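Local atomic coordinates of 15-O-acetyltransferase (Fusarium sporotrichioides, PDB entry 3FOT), a protein that transfers an acetyl group to the 15-hydroxyl of trichothecene intermediates during the biosynthesis of mycotoxins such as T-2 toxin. Residues G35-V40 against N185-D190; V40-K45 against F416-L421. One frame throughout, in Å; residues are numbered along the deposited sequence.

The chain first forms helix 36-41 and then, after a short break, helix 43-46. Both contacts start here and share Val40. Contact 1 closes first, over 144 intervening residues, when the turn between strand 177-184 and helix 191-205 reaches 35-40. Contact 2 closes over 370 residues, when helix 406-423 packs against 40-45. The two closures cross rather than nest, since their segments alternate along the chain. Helix 36-41 lies between its two partners, and Ala418 CB packs 3.5 Å from Ala38 C. The early helices thus tie the turn carrying His186 to the helix that carries His414, a binding residue for 15-deacetylcalonectrin.

Contact 1 (G35-V40 against N185-D190); sequences GAEAIV and NHLFWD
Val40 meets His186 through a CH-pi contact. Its CG1 sits over one face of the imidazole, 4.1 Å from the ring centroid and 15° off the ring normal. It lies toward the rim, near CG and ND1. The two side chains cross at about a right angle.

Van der Waals packing continues along the turn. Val40 CG2 lies between the backbone N and the carbonyl carbon of its own residue, and from there it reaches Leu187 CA at 3.7 Å. Leu187 has CG anti to its N (chi1 -177°), which brings CD1 up to Glu37. There CD1 rests against Glu37 O at 3.4 Å and Glu37 CB at 3.8 Å.

Polar links across the contact run through water. Water 1 donates to Glu37 OE2 at 2.6 Å and to Leu187 O at 2.8 Å. The same OE2 forms a salt bridge with Arg31, and the strongest polar partner of His186 is Tyr51. Within the turn, Asn185 OD1 accepts from Leu187 N at 3.0 Å, an Asx turn. This bond is nearly straight (168°), with the donor tilted from the carbonyl plane.

His186 to Asp190 fits the HXXXD motif of the BAHD superfamily. Its histidine is the general base in relatives, and probably here. Asp190 N-caps helix 191-205 and pairs with Arg342, consistent with this aspartate's structural role in relatives. Strand 105-109 touches Glu37 and Leu187, strand 53-61 touches His186, and helix 406-423 packs on Ala36, Ala38 and Ile39.

Contact 2 (V40-K45 against F416-L421); sequences VGLEEK and FEASYL
Leu42 reaches across to the backbone and side chains of helix 406-423. Its CB points toward that helix. CG is anti to the carbonyl carbon (chi1 -67°) and comes to 4.1 Å from Ala418 O. Both methyls meet this oxygen from the same side, so it faces the fork of the isobutyl group. CD2 lies 3.5 Å from Ala418 O and also faces Ala418 CB. CD1 lies 3.6 Å from the same oxygen and goes on to Leu421 CB at 3.8 Å. The side chains of Leu42 and Leu421 cross at about a right angle.

Lys45 runs alongside, and its CE comes 4.4 Å from Leu421 CB. Its ammonium does not bond Leu421 O directly. Water 3 accepts from Lys45 NZ at 2.8 Å and donates to Leu421 O. Water 2 also accepts from Lys45 NZ, and it lies close to Leu421 O and Glu44 OE2. Glu44 OE2 also bonds His422.

Ile39, in the preceding helix 36-41, packs on Leu421, and its CD1 also touches the Glu417 side chain. Leu42 is the N-cap residue at the break between helices 36-41 and 43-46. It packs on the side of helix 406-423, with a water bridge from Lys45 beside it. The contact joins the early helices to helix 406-423, which also carries His414, a binding residue for 15-deacetylcalonectrin.

Contact 1 (G35-V40 against N185-D190)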
loop_
_atom_site.group_PDB
_atom_site.type_symbol
_atom_site.label_atom_id
_atom_site.label_comp_id
_atom_site.label_asym_id
_atom_site.label_seq_id
_atom_site.Cartn_x
_atom_site.Cartn_y
_atom_site.Cartn_z
ATOM N N GLY A 35 4.954 15.398 -2.943
ATOM C CA GLY A 35 5.697 14.162 -3.105
ATOM C C GLY A 35 4.836 13.087 -3.729
ATOM O O GLY A 35 4.149 13.331 -4.719
ATOM N N ALA A 36 4.905 11.879 -3.164
ATOM C CA ALA A 36 4.170 10.737 -3.733
ATOM C C ALA A 36 2.666 10.987 -3.807
ATOM O O ALA A 36 1.971 10.415 -4.678
ATOM C CB ALA A 36 4.465 9.470 -2.960
ATOM N N GLU A 37 2.152 11.857 -2.945
ATOM C CA GLU A 37 0.726 12.256 -3.061
ATOM C C GLU A 37 0.389 12.806 -4.433
ATOM O O GLU A 37 -0.656 12.499 -4.975
ATOM C CB GLU A 37 0.367 13.293 -1.984
ATOM C CG GLU A 37 0.386 12.749 -0.563
ATOM C CD GLU A 37 0.224 13.837 0.496
ATOM O OE1 GLU A 37 0.420 15.032 0.157
ATOM O OE2 GLU A 37 -0.057 13.491 1.661
ATOM N N ALA A 38 1.281 13.624 -4.986
ATOM C CA ALA A 38 1.053 14.286 -6.266
ATOM C C ALA A 38 0.980 13.272 -7.407
ATOM O O ALA A 38 0.275 13.496 -8.389
ATOM C CB ALA A 38 2.142 15.328 -6.510
ATOM N N ILE A 39 1.721 12.168 -7.279
ATOM C CA ILE A 39 1.661 11.100 -8.274
ATOM C C ILE A 39 0.272 10.453 -8.267
ATOM O O ILE A 39 -0.426 10.433 -9.294
ATOM C CB ILE A 39 2.761 10.002 -8.039
ATOM C CG1 ILE A 39 4.158 10.594 -8.190
ATOM C CG2 ILE A 39 2.611 8.898 -9.088
ATOM C CD1 ILE A 39 5.286 9.665 -7.712
ATOM N N VAL A 40 -0.145 9.945 -7.104
ATOM C CA VAL A 40 -1.423 9.234 -7.027
ATOM C C VAL A 40 -2.630 10.162 -7.154
ATOM O O VAL A 40 -3.725 9.706 -7.510
ATOM C CB VAL A 40 -1.532 8.330 -5.754
ATOM C CG1 VAL A 40 -0.335 7.333 -5.718
ATOM C CG2 VAL A 40 -1.525 9.169 -4.473
ATOM N N ASN A 185 -8.978 5.653 -1.509
ATOM C CA ASN A 185 -8.275 6.537 -2.420
ATOM C C ASN A 185 -6.842 6.664 -1.893
ATOM O O ASN A 185 -6.627 7.026 -0.722
ATOM C CB ASN A 185 -8.964 7.899 -2.436
ATOM C CG ASN A 185 -8.461 8.788 -3.557
ATOM O OD1 ASN A 185 -7.239 8.826 -3.849
ATOM N ND2 ASN A 185 -9.375 9.516 -4.178
ATOM N N HIS A 186 -5.869 6.344 -2.753
ATOM C CA HIS A 186 -4.470 6.322 -2.328
ATOM C C HIS A 186 -3.965 7.723 -1.966
ATOM O O HIS A 186 -2.936 7.842 -1.333
ATOM C CB HIS A 186 -3.602 5.727 -3.430
ATOM C CG HIS A 186 -2.265 5.218 -2.962
ATOM N ND1 HIS A 186 -1.625 4.161 -3.571
ATOM C CD2 HIS A 186 -1.465 5.606 -1.939
ATOM C CE1 HIS A 186 -0.460 3.949 -2.976
ATOM N NE2 HIS A 186 -0.339 4.811 -1.982
ATOM N N LEU A 187 -4.673 8.786 -2.365
ATOM C CA LEU A 187 -4.175 10.133 -2.050
ATOM C C LEU A 187 -3.935 10.314 -0.536
ATOM O O LEU A 187 -2.994 11.001 -0.136
ATOM C CB LEU A 187 -5.164 11.212 -2.563
ATOM C CG LEU A 187 -4.780 12.677 -2.381
ATOM C CD1 LEU A 187 -3.336 12.970 -2.915
ATOM C CD2 LEU A 187 -5.828 13.555 -3.087
ATOM N N PHE A 188 -4.800 9.722 0.298
ATOM C CA PHE A 188 -4.867 10.104 1.722
ATOM C C PHE A 188 -4.047 9.211 2.658
ATOM O O PHE A 188 -4.031 9.414 3.901
ATOM C CB PHE A 188 -6.339 10.147 2.184
ATOM C CG PHE A 188 -7.227 10.946 1.261
ATOM C CD1 PHE A 188 -7.112 12.332 1.161
ATOM C CD2 PHE A 188 -8.147 10.308 0.456
ATOM C CE1 PHE A 188 -7.940 13.038 0.274
ATOM C CE2 PHE A 188 -8.963 11.004 -0.420
ATOM C CZ PHE A 188 -8.866 12.365 -0.517
ATOM N N TRP A 189 -3.366 8.240 2.060
ATOM C CA TRP A 189 -2.628 7.222 2.815
ATOM C C TRP A 189 -1.451 6.695 2.045
ATOM O O TRP A 189 -1.459 6.695 0.827
ATOM C CB TRP A 189 -3.503 5.981 3.035
ATOM C CG TRP A 189 -4.955 6.201 3.346
ATOM C CD1 TRP A 189 -5.990 6.290 2.437
ATOM C CD2 TRP A 189 -5.549 6.290 4.639
ATOM N NE1 TRP A 189 -7.184 6.429 3.101
ATOM C CE2 TRP A 189 -6.944 6.436 4.449
ATOM C CE3 TRP A 189 -5.041 6.266 5.958
ATOM C CZ2 TRP A 189 -7.842 6.552 5.519
ATOM C CZ3 TRP A 189 -5.939 6.392 7.019
ATOM C CH2 TRP A 189 -7.318 6.526 6.795
ATOM N N ASP A 190 -0.466 6.135 2.743
ATOM C CA ASP A 190 0.322 5.115 2.054
ATOM C C ASP A 190 -0.124 3.743 2.560
ATOM O O ASP A 190 -1.033 3.655 3.394
ATOM C CB ASP A 190 1.836 5.339 2.184
ATOM C CG ASP A 190 2.306 5.451 3.601
ATOM O OD1 ASP A 190 1.583 5.035 4.523
ATOM O OD2 ASP A 190 3.456 5.918 3.785
HETATM O O HOH W 1 -1.606 11.474 2.247
#

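Contact 2 (V40-K45 against F416-L421)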
loop_
_atom_site.group_PDB
_atom_site.type_symbol
_atom_site.label_atom_id
_atom_site.label_comp_id
_atom_site.label_asym_id
_atom_site.label_seq_id
_atom_site.Cartn_x
_atom_site.Cartn_y
_atom_site.Cartn_z
ATOM N N VAL A 40 -0.145 9.945 -7.104
ATOM C CA VAL A 40 -1.423 9.234 -7.027
ATOM C C VAL A 40 -2.630 10.162 -7.154
ATOM O O VAL A 40 -3.725 9.706 -7.510
ATOM C CB VAL A 40 -1.532 8.330 -5.754
ATOM C CG1 VAL A 40 -0.335 7.333 -5.718
ATOM C CG2 VAL A 40 -1.525 9.169 -4.473
ATOM N N GLY A 41 -2.417 11.437 -6.824
ATOM C CA GLY A 41 -3.428 12.485 -6.946
ATOM C C GLY A 41 -3.637 13.099 -8.326
ATOM O O GLY A 41 -4.603 13.837 -8.504
ATOM N N LEU A 42 -2.770 12.816 -9.305
ATOM C CA LEU A 42 -2.967 13.363 -10.675
ATOM C C LEU A 42 -4.424 13.221 -11.093
ATOM O O LEU A 42 -4.978 12.123 -11.095
ATOM C CB LEU A 42 -2.090 12.683 -11.711
ATOM C CG LEU A 42 -0.587 12.903 -11.613
ATOM C CD1 LEU A 42 0.143 11.988 -12.611
ATOM C CD2 LEU A 42 -0.287 14.363 -11.907
ATOM N N GLU A 43 -5.053 14.356 -11.397
ATOM C CA GLU A 43 -6.501 14.361 -11.618
ATOM C C GLU A 43 -6.980 13.291 -12.598
ATOM O O GLU A 43 -7.920 12.549 -12.294
ATOM C CB GLU A 43 -6.989 15.761 -12.006
ATOM C CG GLU A 43 -8.503 15.830 -12.078
ATOM C CD GLU A 43 -9.023 17.212 -12.292
ATOM O OE1 GLU A 43 -8.221 18.165 -12.459
ATOM O OE2 GLU A 43 -10.251 17.323 -12.304
ATOM N N GLU A 44 -6.330 13.193 -13.758
ATOM C CA GLU A 44 -6.747 12.244 -14.801
ATOM C C GLU A 44 -6.615 10.756 -14.399
ATOM O O GLU A 44 -7.239 9.890 -15.020
ATOM C CB GLU A 44 -6.012 12.514 -16.131
ATOM C CG GLU A 44 -4.482 12.314 -16.137
ATOM C CD GLU A 44 -3.662 13.527 -15.698
ATOM O OE1 GLU A 44 -4.215 14.508 -15.117
ATOM O OE2 GLU A 44 -2.420 13.468 -15.900
ATOM N N LYS A 45 -5.787 10.484 -13.401
ATOM C CA LYS A 45 -5.594 9.128 -12.880
ATOM C C LYS A 45 -6.433 8.867 -11.639
ATOM O O LYS A 45 -7.072 7.814 -11.526
ATOM C CB LYS A 45 -4.119 8.896 -12.591
ATOM C CG LYS A 45 -3.230 9.105 -13.796
ATOM C CD LYS A 45 -1.963 8.325 -13.576
ATOM C CE LYS A 45 -0.818 8.828 -14.421
ATOM N NZ LYS A 45 -1.050 8.533 -15.849
ATOM N N PHE A 416 8.539 15.898 -9.074
ATOM C CA PHE A 416 8.992 15.835 -10.460
ATOM C C PHE A 416 8.322 14.677 -11.219
ATOM O O PHE A 416 7.858 14.832 -12.353
ATOM C CB PHE A 416 10.515 15.735 -10.529
ATOM C CG PHE A 416 11.021 15.433 -11.909
ATOM C CD1 PHE A 416 11.189 16.464 -12.836
ATOM C CD2 PHE A 416 11.264 14.112 -12.309
ATOM C CE1 PHE A 416 11.630 16.176 -14.147
ATOM C CE2 PHE A 416 11.695 13.821 -13.603
ATOM C CZ PHE A 416 11.890 14.863 -14.519
ATOM N N GLU A 417 8.264 13.518 -10.573
ATOM C CA GLU A 417 7.686 12.337 -11.189
ATOM C C GLU A 417 6.203 12.536 -11.571
ATOM O O GLU A 417 5.756 12.129 -12.664
ATOM C CB GLU A 417 7.860 11.168 -10.228
ATOM C CG GLU A 417 7.497 9.834 -10.804
ATOM C CD GLU A 417 8.059 8.693 -9.976
ATOM O OE1 GLU A 417 8.937 8.927 -9.105
ATOM O OE2 GLU A 417 7.623 7.555 -10.220
ATOM N N ALA A 418 5.450 13.183 -10.687
ATOM C CA ALA A 418 4.042 13.497 -10.949
ATOM C C ALA A 418 3.883 14.379 -12.188
ATOM O O ALA A 418 3.038 14.122 -13.071
ATOM C CB ALA A 418 3.427 14.173 -9.723
ATOM N N SER A 419 4.739 15.392 -12.279
ATOM C CA SER A 419 4.752 16.285 -13.435
ATOM C C SER A 419 5.139 15.556 -14.714
ATOM O O SER A 419 4.517 15.775 -15.779
ATOM C CB SER A 419 5.726 17.421 -13.167
ATOM O OG SER A 419 5.078 18.410 -12.398
ATOM N N TYR A 420 6.130 14.667 -14.610
ATOM C CA TYR A 420 6.555 13.822 -15.750
ATOM C C TYR A 420 5.395 12.941 -16.230
ATOM O O TYR A 420 5.113 12.841 -17.439
ATOM C CB TYR A 420 7.762 12.947 -15.375
ATOM C CG TYR A 420 8.364 12.207 -16.549
ATOM C CD1 TYR A 420 9.443 12.743 -17.254
ATOM C CD2 TYR A 420 7.853 10.978 -16.963
ATOM C CE1 TYR A 420 9.993 12.071 -18.343
ATOM C CE2 TYR A 420 8.386 10.299 -18.053
ATOM C CZ TYR A 420 9.467 10.848 -18.731
ATOM O OH TYR A 420 9.986 10.167 -19.802
ATOM N N LEU A 421 4.702 12.313 -15.285
ATOM C CA LEU A 421 3.606 11.414 -15.644
ATOM C C LEU A 421 2.386 12.129 -16.207
ATOM O O LEU A 421 1.642 11.553 -17.009
ATOM C CB LEU A 421 3.197 10.550 -14.456
ATOM C CG LEU A 421 4.267 9.529 -14.077
ATOM C CD1 LEU A 421 3.936 9.008 -12.674
ATOM C CD2 LEU A 421 4.361 8.402 -15.102
HETATM O O HOH W 2 -1.151 11.358 -17.027
HETATM O O HOH W 3 1.409 8.353 -17.090
#